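Local coordinates for DUF4595 domain-containing protein (Bacteroides vulgatus, PDB 3TZG) that is of unknown function but is a porin-like beta-barrel protein whose family is grouped with the outer-membrane beta-barrels, at residues Gln172-Asp177 with Val229-Leu234; Ile204-Asn209 with Tyr215-Asn220. One frame throughout, in Å; residues are numbered along the deposited sequence.

Contact 1. Residues Gln172-Asp177 with Val229-Leu234; sequences QAYVID and VRIEVL
I231 meets Y174 and V175 with two separate branches. From its CB, the CG2 branch reaches V175, lying 3.6 Å from CG1 of that valine, and the two side chains cross at about a right angle. The longer branch runs through CG1, which stands beside the backbone N (chi1 -54°), and on to an extended tip, so that I231 CD1 comes 4.0 Å from Y174 CB. That methyl approaches the tyrosine at the base of its ring, obliquely. V175 CG1 is shared: V233 CG2 also lies 4.0 Å from it, roughly at right angles to the I231 methyl, and the one methyl thus bridges two strand residues two positions apart. The contact is purely apolar. Within 172-177, Q172 O accepts from both V175 N and I176 N where the 3-10 turn 172-174 ends. The Y174 ring leads off from I231, packs edge-to-face with F184, and its hydroxyl bonds that of Y37. Strand 227-235 is part of the beta-barrel wall; on its side bearing I231 and V233 the loop packs together with helix 181-188, which A173 and I176 touch, with Y221 of strand 213-224 beside V175 and I231.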
loop_
_atom_site.group_PDB
_atom_site.type_symbol
_atom_site.label_atom_id
_atom_site.label_comp_id
_atom_site.label_asym_id
_atom_site.label_seq_id
_atom_site.Cartn_x
_atom_site.Cartn_y
_atom_site.Cartn_z
ATOM N N GLN A 172 8.322 -0.658 0.578
ATOM C CA GLN A 172 7.823 0.733 0.642
ATOM C C GLN A 172 6.351 0.745 0.951
ATOM O O GLN A 172 5.839 1.724 1.507
ATOM C CB GLN A 172 8.043 1.485 -0.671
ATOM C CG GLN A 172 9.471 1.527 -1.165
ATOM C CD GLN A 172 9.563 1.931 -2.620
ATOM O OE1 GLN A 172 8.596 2.435 -3.234
ATOM N NE2 GLN A 172 10.740 1.686 -3.208
ATOM N N ALA A 173 5.645 -0.360 0.571
ATOM C CA ALA A 173 4.209 -0.526 0.805
ATOM C C ALA A 173 3.876 -0.441 2.291
ATOM O O ALA A 173 2.745 -0.132 2.644
ATOM C CB ALA A 173 3.746 -1.859 0.248
ATOM N N TYR A 174 4.852 -0.715 3.169
ATOM C CA TYR A 174 4.616 -0.668 4.600
ATOM C C TYR A 174 4.730 0.760 5.132
ATOM O O TYR A 174 4.334 0.969 6.282
ATOM C CB TYR A 174 5.573 -1.610 5.350
ATOM C CG TYR A 174 5.225 -3.076 5.172
ATOM C CD1 TYR A 174 4.101 -3.625 5.782
ATOM C CD2 TYR A 174 5.992 -3.902 4.358
ATOM C CE1 TYR A 174 3.738 -4.953 5.574
ATOM C CE2 TYR A 174 5.638 -5.235 4.137
ATOM C CZ TYR A 174 4.509 -5.759 4.751
ATOM O OH TYR A 174 4.153 -7.088 4.592
ATOM N N VAL A 175 5.199 1.751 4.313
ATOM C CA VAL A 175 5.337 3.151 4.771
ATOM C C VAL A 175 4.668 4.201 3.835
ATOM O O VAL A 175 4.403 5.323 4.286
ATOM C CB VAL A 175 6.809 3.558 4.967
ATOM C CG1 VAL A 175 7.476 2.734 6.054
ATOM C CG2 VAL A 175 7.610 3.500 3.668
ATOM N N ILE A 176 4.442 3.887 2.553
ATOM C CA ILE A 176 3.889 4.917 1.645
ATOM C C ILE A 176 2.356 5.024 1.800
ATOM O O ILE A 176 1.721 4.214 2.502
ATOM C CB ILE A 176 4.291 4.754 0.162
ATOM C CG1 ILE A 176 3.613 3.534 -0.480
ATOM C CG2 ILE A 176 5.843 4.722 0.090
ATOM C CD1 ILE A 176 3.928 3.269 -1.899
ATOM N N ASP A 177 1.820 6.128 1.212
ATOM C CA ASP A 177 0.439 6.622 1.212
ATOM C C ASP A 177 -0.375 5.968 0.140
ATOM O O ASP A 177 -0.093 6.184 -1.033
ATOM C CB ASP A 177 0.485 8.138 0.951
ATOM C CG ASP A 177 -0.542 8.956 1.677
ATOM O OD1 ASP A 177 -0.271 9.354 2.831
ATOM O OD2 ASP A 177 -1.589 9.258 1.074
ATOM N N VAL A 229 14.599 -6.029 8.824
ATOM C CA VAL A 229 13.953 -6.995 9.721
ATOM C C VAL A 229 12.996 -6.265 10.671
ATOM O O VAL A 229 12.221 -6.919 11.368
ATOM C CB VAL A 229 14.950 -7.894 10.487
ATOM C CG1 VAL A 229 15.552 -8.910 9.541
ATOM C CG2 VAL A 229 16.044 -7.092 11.186
ATOM N N ARG A 230 13.014 -4.917 10.660
ATOM C CA ARG A 230 12.066 -4.107 11.423
ATOM C C ARG A 230 11.853 -2.750 10.743
ATOM O O ARG A 230 12.818 -2.032 10.458
ATOM C CB ARG A 230 12.489 -3.901 12.888
ATOM C CG ARG A 230 11.377 -3.238 13.679
ATOM C CD ARG A 230 11.860 -2.463 14.847
ATOM N NE ARG A 230 12.013 -3.276 16.045
ATOM C CZ ARG A 230 12.502 -2.806 17.194
ATOM N NH1 ARG A 230 12.928 -1.533 17.280
ATOM N NH2 ARG A 230 12.627 -3.610 18.247
ATOM N N ILE A 231 10.577 -2.400 10.523
ATOM C CA ILE A 231 10.150 -1.115 9.959
ATOM C C ILE A 231 9.342 -0.384 11.022
ATOM O O ILE A 231 8.376 -0.942 11.534
ATOM C CB ILE A 231 9.358 -1.264 8.633
ATOM C CG1 ILE A 231 10.154 -2.096 7.575
ATOM C CG2 ILE A 231 8.989 0.123 8.095
ATOM C CD1 ILE A 231 9.426 -2.385 6.299
ATOM N N GLU A 232 9.760 0.838 11.385
ATOM C CA GLU A 232 9.074 1.654 12.398
ATOM C C GLU A 232 8.788 3.037 11.900
ATOM O O GLU A 232 9.589 3.593 11.157
ATOM C CB GLU A 232 9.895 1.775 13.681
ATOM C CG GLU A 232 9.799 0.595 14.610
ATOM C CD GLU A 232 10.600 0.757 15.884
ATOM O OE1 GLU A 232 11.633 1.467 15.860
ATOM O OE2 GLU A 232 10.213 0.136 16.904
ATOM N N VAL A 233 7.666 3.612 12.323
ATOM C CA VAL A 233 7.315 4.982 11.953
ATOM C C VAL A 233 7.040 5.720 13.272
ATOM O O VAL A 233 6.158 5.328 14.044
ATOM C CB VAL A 233 6.156 5.061 10.917
ATOM C CG1 VAL A 233 5.765 6.518 10.642
ATOM C CG2 VAL A 233 6.543 4.349 9.612
ATOM N N LEU A 234 7.859 6.726 13.565
ATOM C CA LEU A 234 7.777 7.467 14.826
ATOM C C LEU A 234 7.446 8.962 14.660
ATOM O O LEU A 234 7.894 9.619 13.714
ATOM C CB LEU A 234 9.113 7.382 15.574
ATOM C CG LEU A 234 9.606 6.026 15.976
ATOM C CD1 LEU A 234 11.068 5.954 15.770
ATOM C CD2 LEU A 234 9.223 5.693 17.416
#

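Contact 2. Residues Ile204-Asn209 with Tyr215-Asn220; sequences IGYCMN and YNVHAN
The carbonyl oxygen of Y215 takes the shortest polar bond here, 2.7 Å from Y206 N. The CA of G205 adds a weak C-H contact to the same oxygen at 3.5 Å, and the Y206 ring brings its edge up to it, CD2 lying 3.4 Å from Y215 O. The return bond, from Y215 N to Y206 O, is 2.9 Å, though with an N-H...O angle of only 147°. Two residues further on, V217 N gives I204 O a straighter bond of 2.9 Å, and I204 N gives V217 O one of 3.1 Å. Between these hydrogen-bonded pairs sits the non-hydrogen-bonded pair of G205 and N216, whose side-chain OD1 lies across the glycine CA. On the other face, I204 CB packs against V217 CG2 at 3.8 Å, and the Y206 ring, set beside its own backbone N (chi1 -60°), lays its CE2 edge by that same methyl. Y215 puts its CG anti to the backbone N (chi1 -154°), which carries its ring away from Y206 to stack on Y235. Segments 204-209 and 215-220 are the two arms of the antiparallel hairpin 199-208/213-224. Backbone bonds therefore fix its register, while the face bearing I204, Y206, Y215 and V217 adds an apolar and aromatic layer.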
loop_
_atom_site.group_PDB
_atom_site.type_symbol
_atom_site.label_atom_id
_atom_site.label_comp_id
_atom_site.label_asym_id
_atom_site.label_seq_id
_atom_site.Cartn_x
_atom_site.Cartn_y
_atom_site.Cartn_z
ATOM N N ILE A 204 9.035 11.374 6.332
ATOM C CA ILE A 204 7.774 11.627 5.624
ATOM C C ILE A 204 7.085 12.856 6.233
ATOM O O ILE A 204 7.034 12.966 7.468
ATOM C CB ILE A 204 6.814 10.390 5.659
ATOM C CG1 ILE A 204 7.561 9.065 5.376
ATOM C CG2 ILE A 204 5.587 10.620 4.722
ATOM C CD1 ILE A 204 6.938 7.887 5.840
ATOM N N GLY A 205 6.518 13.710 5.366
ATOM C CA GLY A 205 5.762 14.912 5.722
ATOM C C GLY A 205 4.399 14.926 5.044
ATOM O O GLY A 205 4.274 14.598 3.856
ATOM N N TYR A 206 3.361 15.334 5.804
ATOM C CA TYR A 206 1.972 15.418 5.374
ATOM C C TYR A 206 1.423 16.814 5.454
ATOM O O TYR A 206 1.450 17.407 6.527
ATOM C CB TYR A 206 1.108 14.521 6.263
ATOM C CG TYR A 206 1.532 13.084 6.202
ATOM C CD1 TYR A 206 1.055 12.237 5.204
ATOM C CD2 TYR A 206 2.394 12.553 7.153
ATOM C CE1 TYR A 206 1.439 10.899 5.152
ATOM C CE2 TYR A 206 2.794 11.224 7.102
ATOM C CZ TYR A 206 2.324 10.403 6.093
ATOM O OH TYR A 206 2.751 9.104 6.031
ATOM N N CYS A 207 0.852 17.314 4.365
ATOM C CA CYS A 207 0.224 18.620 4.393
ATOM C C CYS A 207 -1.240 18.449 3.989
ATOM O O CYS A 207 -1.541 18.244 2.820
ATOM C CB CYS A 207 0.973 19.612 3.503
ATOM S SG CYS A 207 0.225 21.262 3.420
HETATM N N MSE A 208 -2.137 18.469 4.969
HETATM C CA MSE A 208 -3.561 18.282 4.730
HETATM C C MSE A 208 -4.291 19.554 4.427
HETATM O O MSE A 208 -4.086 20.585 5.093
HETATM C CB MSE A 208 -4.260 17.646 5.921
HETATM C CG MSE A 208 -4.352 16.151 5.837
HETATM SE SE MSE A 208 -2.803 15.366 6.684
HETATM C CE MSE A 208 -3.110 15.764 8.613
ATOM N N ASN A 209 -5.204 19.449 3.450
ATOM C CA ASN A 209 -6.130 20.482 3.030
ATOM C C ASN A 209 -5.444 21.859 2.931
ATOM O O ASN A 209 -5.905 22.875 3.498
ATOM C CB ASN A 209 -7.311 20.524 3.997
ATOM C CG ASN A 209 -8.039 19.228 4.003
ATOM O OD1 ASN A 209 -8.564 18.793 2.968
ATOM N ND2 ASN A 209 -7.978 18.535 5.138
ATOM N N TYR A 215 1.765 17.132 9.384
ATOM C CA TYR A 215 2.293 16.047 10.238
ATOM C C TYR A 215 3.608 15.580 9.681
ATOM O O TYR A 215 3.696 15.391 8.479
ATOM C CB TYR A 215 1.275 14.883 10.296
ATOM C CG TYR A 215 1.341 14.027 11.535
ATOM C CD1 TYR A 215 0.869 14.495 12.752
ATOM C CD2 TYR A 215 1.780 12.707 11.474
ATOM C CE1 TYR A 215 0.952 13.719 13.909
ATOM C CE2 TYR A 215 1.838 11.907 12.621
ATOM C CZ TYR A 215 1.426 12.419 13.839
ATOM O OH TYR A 215 1.445 11.652 14.984
ATOM N N ASN A 216 4.642 15.446 10.517
ATOM C CA ASN A 216 5.968 14.975 10.102
ATOM C C ASN A 216 6.413 13.808 10.963
ATOM O O ASN A 216 6.376 13.874 12.195
ATOM C CB ASN A 216 7.009 16.092 10.150
ATOM C CG ASN A 216 6.746 17.139 9.107
ATOM O OD1 ASN A 216 7.234 17.107 7.976
ATOM N ND2 ASN A 216 5.904 18.040 9.423
ATOM N N VAL A 217 6.794 12.721 10.303
ATOM C CA VAL A 217 7.248 11.492 10.958
ATOM C C VAL A 217 8.637 11.082 10.436
ATOM O O VAL A 217 9.100 11.561 9.390
ATOM C CB VAL A 217 6.245 10.312 10.787
ATOM C CG1 VAL A 217 4.888 10.642 11.378
ATOM C CG2 VAL A 217 6.114 9.895 9.333
ATOM N N HIS A 218 9.274 10.175 11.171
ATOM C CA HIS A 218 10.534 9.581 10.833
ATOM C C HIS A 218 10.350 8.073 10.706
ATOM O O HIS A 218 9.673 7.457 11.542
ATOM C CB HIS A 218 11.585 9.926 11.896
ATOM C CG HIS A 218 12.929 9.277 11.670
ATOM N ND1 HIS A 218 13.804 9.736 10.697
ATOM C CD2 HIS A 218 13.481 8.202 12.272
ATOM C CE1 HIS A 218 14.855 8.940 10.761
ATOM N NE2 HIS A 218 14.705 8.010 11.696
ATOM N N ALA A 219 10.937 7.473 9.654
ATOM C CA ALA A 219 10.920 6.028 9.459
ATOM C C ALA A 219 12.223 5.449 9.940
ATOM O O ALA A 219 13.280 5.973 9.625
ATOM C CB ALA A 219 10.687 5.695 8.008
ATOM N N ASN A 220 12.157 4.417 10.737
ATOM C CA ASN A 220 13.348 3.809 11.299
ATOM C C ASN A 220 13.426 2.300 10.903
ATOM O O ASN A 220 12.484 1.521 11.140
ATOM C CB ASN A 220 13.357 3.998 12.824
ATOM C CG ASN A 220 14.607 3.476 13.445
ATOM O OD1 ASN A 220 15.704 3.988 13.185
ATOM N ND2 ASN A 220 14.486 2.383 14.172
#

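How the contacts relate
Strand 213-224 joins the two places: it pairs with 199-208 in contact 2 and with 227-235, which carries half of contact 1. E232 O to N220 N, 2.7 Å, and L234 N to H218 O, 2.8 Å, are probable hydrogen bonds linking them. Contact 1 lies nearer the centre of the chain, where a loop meets the barrel wall through apolar side-chain carbons; contact 2 is farther out, within the wall, and is chiefly backbone bonding. Each has two buried touching residues (V175, I231; I204, V217); only contact 2 adds an exposed one, N216. D177, farther along the loop, brings OD1 to the edge of the Y206 ring at CE1. Contact 2 is nested within the span contact 1 closes.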